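Local coordinates for protein E1 (Kluyveromyces marxianus, PDB 3VX6) that forms the N-terminal domain of Atg7, the E1-like enzyme that activates Atg12 and Atg8 for conjugation in autophagy, at residues F15-D20 against Y138-P143; S22-L27 against F123-F128; K42-Q47 against I60-D65; T54-A59 against S205-I210. All coordinates share one frame; numbering follows the deposited sequence.

Contact 1: F15-D20 against Y138-P143; sequences FQSFVD and YWICMP
S17 OG, turned in between Y138 and I140, is held from elsewhere in the chain: it hydrogen bonds to E263 OE2 and more weakly to K273 NZ. On the Y138 side it sits at the ring edge, 4.2 Å from CE2 of Y138. Hydrocarbon makes up most of the remaining contact. V19 CG1 slides alongside I140, 4.0 Å from its CD1; the fit of V19 against Y138 is too tight in the model and remains doubtful. At the other end, I140 O lies in the plane of the F15 ring, at its edge, 3.6 Å from F15 CZ. F15 CD1 touches M142 CB at 3.6 Å. M142 CG lies anti to the backbone N (chi1 -174°), and the extended chain beyond it carries SD to the F15 ring, 5.3 Å from its centroid and oblique to it, a Met-aromatic contact. The strand axes approach to 8.3 Å at 139°, and no hydrogen bond crosses. Two separate sheets, the pair 16-19/59-62 and the one holding 135-144, therefore meet face to face here, joined by van der Waals contact rather than strand pairing.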
loop_
_atom_site.group_PDB
_atom_site.type_symbol
_atom_site.label_atom_id
_atom_site.label_comp_id
_atom_site.label_asym_id
_atom_site.label_seq_id
_atom_site.Cartn_x
_atom_site.Cartn_y
_atom_site.Cartn_z
ATOM N N PHE A 15 -3.063 0.409 -6.088
ATOM C CA PHE A 15 -4.253 1.208 -5.820
ATOM C C PHE A 15 -4.502 2.161 -6.976
ATOM O O PHE A 15 -3.630 2.392 -7.820
ATOM C CB PHE A 15 -4.020 2.081 -4.598
ATOM C CG PHE A 15 -3.014 3.180 -4.856
ATOM C CD1 PHE A 15 -1.681 2.867 -5.129
ATOM C CD2 PHE A 15 -3.419 4.510 -4.956
ATOM C CE1 PHE A 15 -0.771 3.857 -5.505
ATOM C CE2 PHE A 15 -2.513 5.504 -5.332
ATOM C CZ PHE A 15 -1.189 5.178 -5.608
ATOM N N GLN A 16 -5.706 2.719 -6.983
ATOM C CA GLN A 16 -6.109 3.730 -7.952
ATOM C C GLN A 16 -6.657 4.836 -7.060
ATOM O O GLN A 16 -7.575 4.613 -6.269
ATOM C CB GLN A 16 -7.201 3.226 -8.892
ATOM C CG GLN A 16 -7.741 4.318 -9.801
ATOM C CD GLN A 16 -8.514 3.778 -10.994
ATOM O OE1 GLN A 16 -9.170 4.532 -11.715
ATOM N NE2 GLN A 16 -8.432 2.469 -11.214
ATOM N N SER A 17 -6.069 6.019 -7.156
ATOM C CA SER A 17 -6.515 7.111 -6.318
ATOM C C SER A 17 -7.859 7.657 -6.766
ATOM O O SER A 17 -8.241 7.592 -7.944
ATOM C CB SER A 17 -5.480 8.240 -6.288
ATOM O OG SER A 17 -5.398 8.919 -7.525
ATOM N N PHE A 18 -8.588 8.172 -5.793
ATOM C CA PHE A 18 -9.878 8.775 -6.038
ATOM C C PHE A 18 -9.950 9.919 -5.091
ATOM O O PHE A 18 -10.388 9.769 -3.948
ATOM C CB PHE A 18 -11.008 7.795 -5.769
ATOM C CG PHE A 18 -11.371 6.994 -6.962
ATOM C CD1 PHE A 18 -12.088 7.580 -7.998
ATOM C CD2 PHE A 18 -10.936 5.685 -7.092
ATOM C CE1 PHE A 18 -12.367 6.880 -9.153
ATOM C CE2 PHE A 18 -11.205 4.973 -8.240
ATOM C CZ PHE A 18 -11.924 5.571 -9.280
ATOM N N VAL A 19 -9.476 11.065 -5.559
ATOM C CA VAL A 19 -9.490 12.239 -4.719
ATOM C C VAL A 19 -10.663 13.133 -5.089
ATOM O O VAL A 19 -10.628 13.877 -6.074
ATOM C CB VAL A 19 -8.154 13.004 -4.815
ATOM C CG1 VAL A 19 -7.003 12.048 -4.575
ATOM C CG2 VAL A 19 -8.008 13.649 -6.172
ATOM N N ASP A 20 -11.722 13.018 -4.300
ATOM C CA ASP A 20 -12.898 13.840 -4.502
ATOM C C ASP A 20 -12.413 15.270 -4.279
ATOM O O ASP A 20 -11.495 15.498 -3.481
ATOM C CB ASP A 20 -13.981 13.491 -3.473
ATOM C CG ASP A 20 -15.282 14.234 -3.720
ATOM O OD1 ASP A 20 -15.269 15.487 -3.715
ATOM O OD2 ASP A 20 -16.318 13.564 -3.925
ATOM N N TYR A 138 -1.084 16.814 -7.698
ATOM C CA TYR A 138 -0.777 15.803 -6.700
ATOM C C TYR A 138 -0.273 14.521 -7.310
ATOM O O TYR A 138 -0.421 14.273 -8.508
ATOM C CB TYR A 138 -1.981 15.479 -5.834
ATOM C CG TYR A 138 -3.130 14.886 -6.588
ATOM C CD1 TYR A 138 -3.861 15.658 -7.482
ATOM C CD2 TYR A 138 -3.523 13.562 -6.372
ATOM C CE1 TYR A 138 -4.958 15.141 -8.141
ATOM C CE2 TYR A 138 -4.629 13.026 -7.027
ATOM C CZ TYR A 138 -5.344 13.827 -7.913
ATOM O OH TYR A 138 -6.449 13.341 -8.576
ATOM N N TRP A 139 0.325 13.703 -6.455
ATOM C CA TRP A 139 0.875 12.443 -6.877
ATOM C C TRP A 139 0.850 11.483 -5.709
ATOM O O TRP A 139 1.439 11.748 -4.656
ATOM C CB TRP A 139 2.304 12.645 -7.344
ATOM C CG TRP A 139 2.723 11.648 -8.349
ATOM C CD1 TRP A 139 2.073 10.497 -8.688
ATOM C CD2 TRP A 139 3.883 11.714 -9.178
ATOM N NE1 TRP A 139 2.756 9.847 -9.680
ATOM C CE2 TRP A 139 3.873 10.572 -10.001
ATOM C CE3 TRP A 139 4.935 12.630 -9.304
ATOM C CZ2 TRP A 139 4.872 10.318 -10.941
ATOM C CZ3 TRP A 139 5.928 12.377 -10.239
ATOM C CH2 TRP A 139 5.888 11.229 -11.046
ATOM N N ILE A 140 0.159 10.366 -5.889
ATOM C CA ILE A 140 0.076 9.380 -4.833
ATOM C C ILE A 140 0.928 8.186 -5.200
ATOM O O ILE A 140 1.111 7.879 -6.384
ATOM C CB ILE A 140 -1.370 8.913 -4.612
ATOM C CG1 ILE A 140 -2.258 10.120 -4.301
ATOM C CG2 ILE A 140 -1.422 7.914 -3.468
ATOM C CD1 ILE A 140 -3.721 9.781 -4.057
ATOM N N CYS A 141 1.474 7.538 -4.176
ATOM C CA CYS A 141 2.290 6.351 -4.364
ATOM C C CYS A 141 2.075 5.444 -3.170
ATOM O O CYS A 141 1.825 5.901 -2.058
ATOM C CB CYS A 141 3.779 6.697 -4.474
ATOM S SG CYS A 141 4.641 6.996 -2.904
ATOM N N MET A 142 2.118 4.148 -3.422
ATOM C CA MET A 142 1.995 3.164 -2.363
ATOM C C MET A 142 3.298 2.408 -2.580
ATOM O O MET A 142 3.385 1.561 -3.464
ATOM C CB MET A 142 0.787 2.266 -2.603
ATOM C CG MET A 142 0.525 1.307 -1.470
ATOM S SD MET A 142 -0.926 0.356 -1.799
ATOM C CE MET A 142 -2.197 1.274 -0.936
ATOM N N PRO A 143 4.338 2.731 -1.793
ATOM C CA PRO A 143 5.635 2.085 -1.930
ATOM C C PRO A 143 5.615 0.585 -2.035
ATOM O O PRO A 143 5.018 -0.123 -1.226
ATOM C CB PRO A 143 6.398 2.583 -0.712
ATOM C CG PRO A 143 5.840 3.913 -0.520
ATOM C CD PRO A 143 4.362 3.626 -0.635
#

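Contact 2: S22-L27 against F123-F128; sequences SFFHEL and FYMISF
F23 reaches M125 from the opposite direction, so that the far end of the ring meets the end of the thioether. M125 SD lies 4.5 Å from the centroid of the F23 ring, 55° off its normal, an oblique Met-aromatic contact. F23 CG is anti to the backbone N (chi1 173°), which sends the ring out from the helix toward the sheet, where F67 stacks on it. F24 comes next and crosses M125 obliquely, its CE2 3.7 Å from M125 CE; the methyl is thus shared by two consecutive rings. F23 CD1 stands 4.0 Å above the F24 plane, over the ring centre, so the two phenylalanines also pack on each other. At the F24 edge, CE2 lies 4.4 Å from S127 CB, while Y138 and F24 meet with their rings edge-to-face. One turn on from F23, L27 brings CD2 to 3.7 Å from S127 OG, a hydroxyl whose hydrogen-bonding need is met by N85 OD1, so it can lie beside the leucine methyl. Helix and strand axes pass 11.3 Å apart at 71°, a separation bridged by side chains; no hydrogen bond crosses between the segments. This is the layered alpha/beta pattern, with helix 21-33 laid steeply across the strands of a mixed sheet.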
loop_
_atom_site.group_PDB
_atom_site.type_symbol
_atom_site.label_atom_id
_atom_site.label_comp_id
_atom_site.label_asym_id
_atom_site.label_seq_id
_atom_site.Cartn_x
_atom_site.Cartn_y
_atom_site.Cartn_z
ATOM N N SER A 22 -13.486 17.233 -2.594
ATOM C CA SER A 22 -13.639 17.451 -1.161
ATOM C C SER A 22 -12.363 17.177 -0.378
ATOM O O SER A 22 -12.254 17.560 0.788
ATOM C CB SER A 22 -14.759 16.578 -0.606
ATOM O OG SER A 22 -14.383 15.221 -0.560
ATOM N N PHE A 23 -11.408 16.498 -1.009
ATOM C CA PHE A 23 -10.134 16.191 -0.368
ATOM C C PHE A 23 -9.233 17.399 -0.455
ATOM O O PHE A 23 -8.562 17.752 0.508
ATOM C CB PHE A 23 -9.445 15.023 -1.059
ATOM C CG PHE A 23 -8.060 14.759 -0.547
ATOM C CD1 PHE A 23 -6.958 15.331 -1.164
ATOM C CD2 PHE A 23 -7.861 13.936 0.559
ATOM C CE1 PHE A 23 -5.680 15.087 -0.693
ATOM C CE2 PHE A 23 -6.587 13.685 1.038
ATOM C CZ PHE A 23 -5.491 14.259 0.412
ATOM N N PHE A 24 -9.204 18.013 -1.634
ATOM C CA PHE A 24 -8.399 19.199 -1.853
ATOM C C PHE A 24 -9.096 20.378 -1.228
ATOM O O PHE A 24 -8.466 21.380 -0.905
ATOM C CB PHE A 24 -8.186 19.433 -3.336
ATOM C CG PHE A 24 -7.151 18.541 -3.920
ATOM C CD1 PHE A 24 -7.470 17.659 -4.940
ATOM C CD2 PHE A 24 -5.858 18.543 -3.408
ATOM C CE1 PHE A 24 -6.519 16.793 -5.439
ATOM C CE2 PHE A 24 -4.906 17.683 -3.898
ATOM C CZ PHE A 24 -5.232 16.809 -4.911
ATOM N N HIS A 25 -10.407 20.256 -1.073
ATOM C CA HIS A 25 -11.169 21.298 -0.437
ATOM C C HIS A 25 -10.737 21.197 1.010
ATOM O O HIS A 25 -10.423 22.193 1.645
ATOM C CB HIS A 25 -12.669 21.032 -0.574
ATOM C CG HIS A 25 -13.308 21.744 -1.731
ATOM N ND1 HIS A 25 -12.830 21.655 -3.022
ATOM C CD2 HIS A 25 -14.400 22.544 -1.789
ATOM C CE1 HIS A 25 -13.598 22.367 -3.827
ATOM N NE2 HIS A 25 -14.558 22.916 -3.105
ATOM N N GLU A 26 -10.693 19.974 1.519
ATOM C CA GLU A 26 -10.289 19.748 2.895
ATOM C C GLU A 26 -8.800 20.037 3.039
ATOM O O GLU A 26 -8.369 20.603 4.040
ATOM C CB GLU A 26 -10.600 18.306 3.314
ATOM C CG GLU A 26 -10.227 17.956 4.758
ATOM C CD GLU A 26 -10.968 18.785 5.807
ATOM O OE1 GLU A 26 -11.821 19.625 5.435
ATOM O OE2 GLU A 26 -10.694 18.591 7.013
ATOM N N LEU A 27 -8.011 19.649 2.044
ATOM C CA LEU A 27 -6.581 19.908 2.105
ATOM C C LEU A 27 -6.442 21.404 2.181
ATOM O O LEU A 27 -5.678 21.923 2.987
ATOM C CB LEU A 27 -5.855 19.390 0.857
ATOM C CG LEU A 27 -4.372 19.771 0.749
ATOM C CD1 LEU A 27 -3.635 19.364 2.015
ATOM C CD2 LEU A 27 -3.757 19.102 -0.458
ATOM N N PHE A 123 0.340 4.398 1.947
ATOM C CA PHE A 123 0.315 5.222 0.760
ATOM C C PHE A 123 0.785 6.598 1.160
ATOM O O PHE A 123 0.540 7.058 2.272
ATOM C CB PHE A 123 -1.067 5.286 0.122
ATOM C CG PHE A 123 -2.097 5.965 0.953
ATOM C CD1 PHE A 123 -2.683 5.311 2.027
ATOM C CD2 PHE A 123 -2.543 7.239 0.612
ATOM C CE1 PHE A 123 -3.710 5.912 2.748
ATOM C CE2 PHE A 123 -3.566 7.851 1.322
ATOM C CZ PHE A 123 -4.154 7.189 2.390
ATOM N N TYR A 124 1.489 7.228 0.235
ATOM C CA TYR A 124 2.065 8.540 0.422
ATOM C C TYR A 124 1.625 9.404 -0.754
ATOM O O TYR A 124 1.601 8.963 -1.910
ATOM C CB TYR A 124 3.586 8.416 0.450
ATOM C CG TYR A 124 4.095 7.475 1.523
ATOM C CD1 TYR A 124 4.473 7.961 2.779
ATOM C CD2 TYR A 124 4.187 6.092 1.291
ATOM C CE1 TYR A 124 4.933 7.100 3.778
ATOM C CE2 TYR A 124 4.643 5.216 2.290
ATOM C CZ TYR A 124 5.018 5.733 3.533
ATOM O OH TYR A 124 5.490 4.909 4.537
ATOM N N MET A 125 1.261 10.638 -0.461
ATOM C CA MET A 125 0.821 11.525 -1.510
ATOM C C MET A 125 1.623 12.802 -1.443
ATOM O O MET A 125 1.827 13.337 -0.372
ATOM C CB MET A 125 -0.668 11.838 -1.330
ATOM C CG MET A 125 -1.242 12.735 -2.398
ATOM S SD MET A 125 -2.979 13.095 -2.116
ATOM C CE MET A 125 -2.996 14.828 -2.555
ATOM N N ILE A 126 2.132 13.258 -2.573
ATOM C CA ILE A 126 2.833 14.526 -2.576
ATOM C C ILE A 126 1.885 15.388 -3.379
ATOM O O ILE A 126 1.188 14.898 -4.270
ATOM C CB ILE A 126 4.219 14.478 -3.257
ATOM C CG1 ILE A 126 4.108 13.878 -4.663
ATOM C CG2 ILE A 126 5.200 13.732 -2.353
ATOM C CD1 ILE A 126 5.389 13.968 -5.492
ATOM N N SER A 127 1.818 16.664 -3.056
ATOM C CA SER A 127 0.902 17.519 -3.775
ATOM C C SER A 127 1.292 18.967 -3.685
ATOM O O SER A 127 2.198 19.353 -2.950
ATOM C CB SER A 127 -0.525 17.348 -3.230
ATOM O OG SER A 127 -0.630 17.740 -1.866
ATOM N N PHE A 128 0.601 19.760 -4.482
ATOM C CA PHE A 128 0.787 21.183 -4.504
ATOM C C PHE A 128 -0.602 21.707 -4.701
ATOM O O PHE A 128 -1.217 21.502 -5.753
ATOM C CB PHE A 128 1.652 21.642 -5.664
ATOM C CG PHE A 128 1.705 23.134 -5.793
ATOM C CD1 PHE A 128 1.426 23.756 -7.007
ATOM C CD2 PHE A 128 1.996 23.925 -4.681
ATOM C CE1 PHE A 128 1.436 25.137 -7.112
ATOM C CE2 PHE A 128 2.007 25.303 -4.778
ATOM C CZ PHE A 128 1.726 25.913 -5.999
#

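Contact 3: K42-Q47 against I60-D65; sequences KALYTQ and ISLRDD
T46 overlaps I60 with its methyl, the two side chains crossing at about a right angle and CG2 of T46 lying 3.9 Å from CD1 of I60. Its hydroxyl branch does the polar work: T46 OG1 donates to S61 O at 3.0 Å, arriving from above the carbonyl plane, 48° out of it. OG1 stands anti to the backbone N (chi1 -175°), which aims it across the gap while CG2 faces the apolar side. A valine here would probably leave S61 O without this donor and remove the hydrogen bond across the contact. The strand axes approach to 6.9 Å at 118°, and no backbone bond joins the segments: strand 40-47 pairs with 78-86 in the mixed sheet, whereas 59-62 pairs with 16-19. Deeper in, L44 CD1 and L62 CD1 touch at 4.3 Å, and F23 and F123 pack against both leucines. Toward solvent, the R63 guanidinium lies with one face over S61 CB, and D65 OD1 sits in plane at its edge, a long salt bridge of 3.9 Å from R63 NE.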
loop_
_atom_site.group_PDB
_atom_site.type_symbol
_atom_site.label_atom_id
_atom_site.label_comp_id
_atom_site.label_asym_id
_atom_site.label_seq_id
_atom_site.Cartn_x
_atom_site.Cartn_y
_atom_site.Cartn_z
ATOM N N LYS A 42 0.791 15.553 6.341
ATOM C CA LYS A 42 -0.373 15.045 7.059
ATOM C C LYS A 42 -0.543 13.548 6.947
ATOM O O LYS A 42 -0.090 12.924 5.996
ATOM C CB LYS A 42 -1.660 15.691 6.529
ATOM C CG LYS A 42 -2.209 16.864 7.339
ATOM C CD LYS A 42 -1.633 18.192 6.900
ATOM C CE LYS A 42 -2.129 19.323 7.794
ATOM N NZ LYS A 42 -1.582 20.658 7.376
ATOM N N ALA A 43 -1.214 12.973 7.929
ATOM C CA ALA A 43 -1.481 11.552 7.907
ATOM C C ALA A 43 -2.844 11.410 7.250
ATOM O O ALA A 43 -3.770 12.141 7.570
ATOM C CB ALA A 43 -1.522 10.991 9.317
ATOM N N LEU A 44 -2.952 10.480 6.312
ATOM C CA LEU A 44 -4.206 10.234 5.624
ATOM C C LEU A 44 -4.800 8.951 6.202
ATOM O O LEU A 44 -4.087 8.113 6.749
ATOM C CB LEU A 44 -3.955 10.096 4.117
ATOM C CG LEU A 44 -3.347 11.344 3.466
ATOM C CD1 LEU A 44 -2.879 11.047 2.058
ATOM C CD2 LEU A 44 -4.375 12.451 3.466
ATOM N N TYR A 45 -6.115 8.825 6.111
ATOM C CA TYR A 45 -6.812 7.657 6.622
ATOM C C TYR A 45 -7.924 7.402 5.648
ATOM O O TYR A 45 -8.668 8.306 5.277
ATOM C CB TYR A 45 -7.423 7.921 8.006
ATOM C CG TYR A 45 -6.417 8.142 9.112
ATOM C CD1 TYR A 45 -5.733 7.071 9.680
ATOM C CD2 TYR A 45 -6.127 9.425 9.576
ATOM C CE1 TYR A 45 -4.785 7.267 10.679
ATOM C CE2 TYR A 45 -5.177 9.633 10.575
ATOM C CZ TYR A 45 -4.509 8.548 11.121
ATOM O OH TYR A 45 -3.560 8.739 12.103
ATOM N N THR A 46 -8.033 6.172 5.202
ATOM C CA THR A 46 -9.091 5.867 4.286
ATOM C C THR A 46 -9.551 4.494 4.684
ATOM O O THR A 46 -8.740 3.588 4.887
ATOM C CB THR A 46 -8.587 5.912 2.839
ATOM O OG1 THR A 46 -9.689 5.724 1.942
ATOM C CG2 THR A 46 -7.531 4.846 2.607
ATOM N N GLN A 47 -10.854 4.356 4.879
ATOM C CA GLN A 47 -11.402 3.067 5.254
ATOM C C GLN A 47 -11.293 2.236 4.004
ATOM O O GLN A 47 -11.871 2.566 2.970
ATOM C CB GLN A 47 -12.856 3.193 5.674
ATOM C CG GLN A 47 -13.540 1.875 5.877
ATOM C CD GLN A 47 -14.942 2.056 6.384
ATOM O OE1 GLN A 47 -15.870 1.409 5.906
ATOM N NE2 GLN A 47 -15.109 2.938 7.366
ATOM N N ILE A 60 -8.223 3.884 -3.283
ATOM C CA ILE A 60 -7.839 4.763 -2.200
ATOM C C ILE A 60 -8.766 5.946 -2.461
ATOM O O ILE A 60 -8.516 6.753 -3.358
ATOM C CB ILE A 60 -6.349 5.226 -2.299
ATOM C CG1 ILE A 60 -5.406 4.066 -1.952
ATOM C CG2 ILE A 60 -6.104 6.426 -1.381
ATOM C CD1 ILE A 60 -5.535 3.553 -0.541
ATOM N N SER A 61 -9.868 6.009 -1.724
ATOM C CA SER A 61 -10.796 7.115 -1.895
ATOM C C SER A 61 -10.541 8.171 -0.836
ATOM O O SER A 61 -10.855 8.004 0.344
ATOM C CB SER A 61 -12.241 6.633 -1.846
ATOM O OG SER A 61 -12.643 6.204 -3.131
ATOM N N LEU A 62 -9.940 9.255 -1.290
ATOM C CA LEU A 62 -9.600 10.361 -0.435
ATOM C C LEU A 62 -10.654 11.433 -0.593
ATOM O O LEU A 62 -10.730 12.099 -1.616
ATOM C CB LEU A 62 -8.222 10.904 -0.821
ATOM C CG LEU A 62 -7.067 9.915 -0.694
ATOM C CD1 LEU A 62 -5.768 10.582 -1.103
ATOM C CD2 LEU A 62 -6.989 9.427 0.730
ATOM N N ARG A 63 -11.486 11.573 0.427
ATOM C CA ARG A 63 -12.534 12.571 0.427
ATOM C C ARG A 63 -12.042 13.547 1.472
ATOM O O ARG A 63 -10.867 13.544 1.821
ATOM C CB ARG A 63 -13.857 11.953 0.883
ATOM C CG ARG A 63 -14.079 10.527 0.397
ATOM C CD ARG A 63 -15.295 9.875 1.058
ATOM N NE ARG A 63 -15.349 8.428 0.824
ATOM C CZ ARG A 63 -15.386 7.848 -0.379
ATOM N NH1 ARG A 63 -15.374 8.586 -1.487
ATOM N NH2 ARG A 63 -15.449 6.523 -0.480
ATOM N N ASP A 64 -12.936 14.377 1.983
ATOM C CA ASP A 64 -12.548 15.327 3.005
ATOM C C ASP A 64 -12.286 14.615 4.327
ATOM O O ASP A 64 -11.543 15.117 5.173
ATOM C CB ASP A 64 -13.627 16.405 3.166
ATOM C CG ASP A 64 -15.037 15.864 2.994
ATOM O OD1 ASP A 64 -15.973 16.689 2.898
ATOM O OD2 ASP A 64 -15.222 14.632 2.956
ATOM N N ASP A 65 -12.876 13.432 4.492
ATOM C CA ASP A 65 -12.704 12.660 5.722
ATOM C C ASP A 65 -11.351 11.934 5.800
ATOM O O ASP A 65 -10.901 11.553 6.883
ATOM C CB ASP A 65 -13.841 11.638 5.876
ATOM C CG ASP A 65 -13.891 10.636 4.732
ATOM O OD1 ASP A 65 -14.502 10.951 3.678
ATOM O OD2 ASP A 65 -13.303 9.538 4.887
#

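Contact 4: T54-A59 against S205-I210; sequences TSNVLA and SHLKDI
The backbones of V57 and S205 form a single beta bridge, their CA atoms 4.4 Å apart, and N56 O accepts the hydrogen bond that crosses between the segments. H206 N donates to N56 O at 2.6 Å with an N-H...O angle of 157°, and it comes in almost end-on to the carbonyl, at 160°. S205 CA adds a CA-H...O contact to N56 O at 3.4 Å, and H206 CB rests 3.5 Å from the same oxygen, so three groups of the facing chain gather round it, of which only the N-H makes a hydrogen bond. The H206 imidazole leads away and stacks with F53. N56 and L207 cross at about a right angle, L207 CD2 lying 3.6 Å from N56 CB. The N56 carbonyl is presented by a type I' beta turn, T54 to V57, closed by V57 N to T54 O at 3.1 Å. The facing loop is shaped by an ST turn: L207 N donates to S205 OG at 3.1 Å. S205 OG in turn donates to I210 O at 2.8 Å, nearly in line with the carbonyl but tilted from its plane. An alanine in place of S205 would probably leave both L207 N and I210 O without these partners and free the loop that carries L207 to shift against N56. L207 O is taken by the R237 guanidinium, which ties this loop to the residue just after strand 231-236.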
loop_
_atom_site.group_PDB
_atom_site.type_symbol
_atom_site.label_atom_id
_atom_site.label_comp_id
_atom_site.label_asym_id
_atom_site.label_seq_id
_atom_site.Cartn_x
_atom_site.Cartn_y
_atom_site.Cartn_z
ATOM N N THR A 54 -12.196 -0.584 -7.435
ATOM C CA THR A 54 -12.357 0.264 -8.610
ATOM C C THR A 54 -11.339 -0.202 -9.623
ATOM O O THR A 54 -10.135 -0.220 -9.337
ATOM C CB THR A 54 -12.063 1.742 -8.313
ATOM O OG1 THR A 54 -12.127 2.486 -9.540
ATOM C CG2 THR A 54 -10.660 1.899 -7.715
ATOM N N SER A 55 -11.809 -0.563 -10.811
ATOM C CA SER A 55 -10.911 -1.058 -11.839
ATOM C C SER A 55 -10.001 -2.159 -11.270
ATOM O O SER A 55 -8.804 -2.202 -11.552
ATOM C CB SER A 55 -10.069 0.081 -12.422
ATOM O OG SER A 55 -10.858 0.934 -13.231
ATOM N N ASN A 56 -10.580 -3.022 -10.437
ATOM C CA ASN A 56 -9.861 -4.158 -9.867
ATOM C C ASN A 56 -8.760 -3.917 -8.851
ATOM O O ASN A 56 -8.204 -4.876 -8.320
ATOM C CB ASN A 56 -9.287 -5.014 -10.998
ATOM C CG ASN A 56 -10.360 -5.576 -11.880
ATOM O OD1 ASN A 56 -11.240 -6.302 -11.405
ATOM N ND2 ASN A 56 -10.311 -5.240 -13.170
ATOM N N VAL A 57 -8.402 -2.666 -8.600
ATOM C CA VAL A 57 -7.376 -2.415 -7.610
ATOM C C VAL A 57 -8.019 -1.689 -6.451
ATOM O O VAL A 57 -9.054 -1.031 -6.608
ATOM C CB VAL A 57 -6.194 -1.574 -8.163
ATOM C CG1 VAL A 57 -5.445 -2.369 -9.206
ATOM C CG2 VAL A 57 -6.692 -0.261 -8.737
ATOM N N LEU A 58 -7.419 -1.834 -5.274
ATOM C CA LEU A 58 -7.942 -1.182 -4.095
ATOM C C LEU A 58 -8.169 0.252 -4.491
ATOM O O LEU A 58 -7.379 0.835 -5.238
ATOM C CB LEU A 58 -6.931 -1.231 -2.954
ATOM C CG LEU A 58 -7.335 -0.395 -1.742
ATOM C CD1 LEU A 58 -8.531 -1.045 -1.070
ATOM C CD2 LEU A 58 -6.170 -0.275 -0.784
ATOM N N ALA A 59 -9.261 0.819 -4.010
ATOM C CA ALA A 59 -9.547 2.198 -4.326
ATOM C C ALA A 59 -9.187 2.992 -3.113
ATOM O O ALA A 59 -9.736 2.769 -2.028
ATOM C CB ALA A 59 -11.017 2.390 -4.643
ATOM N N SER A 205 -5.586 -6.114 -4.883
ATOM C CA SER A 205 -5.878 -6.307 -6.279
ATOM C C SER A 205 -6.937 -7.382 -6.342
ATOM O O SER A 205 -6.934 -8.303 -5.531
ATOM C CB SER A 205 -4.624 -6.740 -7.045
ATOM O OG SER A 205 -4.902 -6.904 -8.428
ATOM N N HIS A 206 -7.863 -7.224 -7.278
ATOM C CA HIS A 206 -8.919 -8.193 -7.506
ATOM C C HIS A 206 -8.621 -8.786 -8.866
ATOM O O HIS A 206 -9.420 -9.556 -9.406
ATOM C CB HIS A 206 -10.294 -7.537 -7.543
ATOM C CG HIS A 206 -10.932 -7.400 -6.200
ATOM N ND1 HIS A 206 -12.191 -6.863 -6.031
ATOM C CD2 HIS A 206 -10.478 -7.703 -4.962
ATOM C CE1 HIS A 206 -12.480 -6.836 -4.743
ATOM N NE2 HIS A 206 -11.458 -7.339 -4.072
ATOM N N LEU A 207 -7.476 -8.394 -9.426
ATOM C CA LEU A 207 -7.038 -8.914 -10.711
ATOM C C LEU A 207 -6.749 -10.395 -10.519
ATOM O O LEU A 207 -6.156 -10.792 -9.519
ATOM C CB LEU A 207 -5.780 -8.190 -11.189
ATOM C CG LEU A 207 -6.022 -6.807 -11.796
ATOM C CD1 LEU A 207 -4.708 -6.232 -12.274
ATOM C CD2 LEU A 207 -7.006 -6.909 -12.968
ATOM N N LYS A 208 -7.189 -11.215 -11.464
ATOM C CA LYS A 208 -6.970 -12.647 -11.352
ATOM C C LYS A 208 -5.485 -12.977 -11.195
ATOM O O LYS A 208 -4.673 -12.713 -12.083
ATOM C CB LYS A 208 -7.549 -13.368 -12.568
ATOM N N ASP A 209 -5.157 -13.537 -10.033
ATOM C CA ASP A 209 -3.816 -13.974 -9.670
ATOM C C ASP A 209 -2.707 -12.955 -9.730
ATOM O O ASP A 209 -1.524 -13.296 -9.649
ATOM C CB ASP A 209 -3.431 -15.202 -10.488
ATOM C CG ASP A 209 -4.311 -16.387 -10.175
ATOM O OD1 ASP A 209 -4.725 -16.527 -8.998
ATOM O OD2 ASP A 209 -4.586 -17.175 -11.103
ATOM N N ILE A 210 -3.070 -11.696 -9.882
ATOM C CA ILE A 210 -2.044 -10.677 -9.898
ATOM C C ILE A 210 -2.262 -9.922 -8.610
ATOM O O ILE A 210 -3.261 -9.225 -8.437
ATOM C CB ILE A 210 -2.156 -9.747 -11.121
ATOM C CG1 ILE A 210 -1.949 -10.563 -12.398
ATOM C CG2 ILE A 210 -1.099 -8.645 -11.037
ATOM C CD1 ILE A 210 -1.900 -9.726 -13.644
#

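In the fold
Contact 2 is wholly buried and contact 1 nearly so; they share the sheet of neighbouring strands 123-130 and 135-144, one covering it with a strand, the other with the helix that follows that strand, and Y138 and F24 touch between them. Contact 3 is partly buried: its leucines join the same core, but its R63/D65 end faces solvent. Strand 59-62 ties it to contact 1 by backbone pairing with 16-19. Contact 4, about 23 Å from contact 2 centre to centre, is joined to contact 1 through Q16 and L58; largely buried apart from N56, it links two loops through a single backbone hydrogen bond. Sulfur, rings and aliphatic groups dominate 1 and 2, one side-chain hydroxyl bond marks 3, and main-chain polarity governs 4.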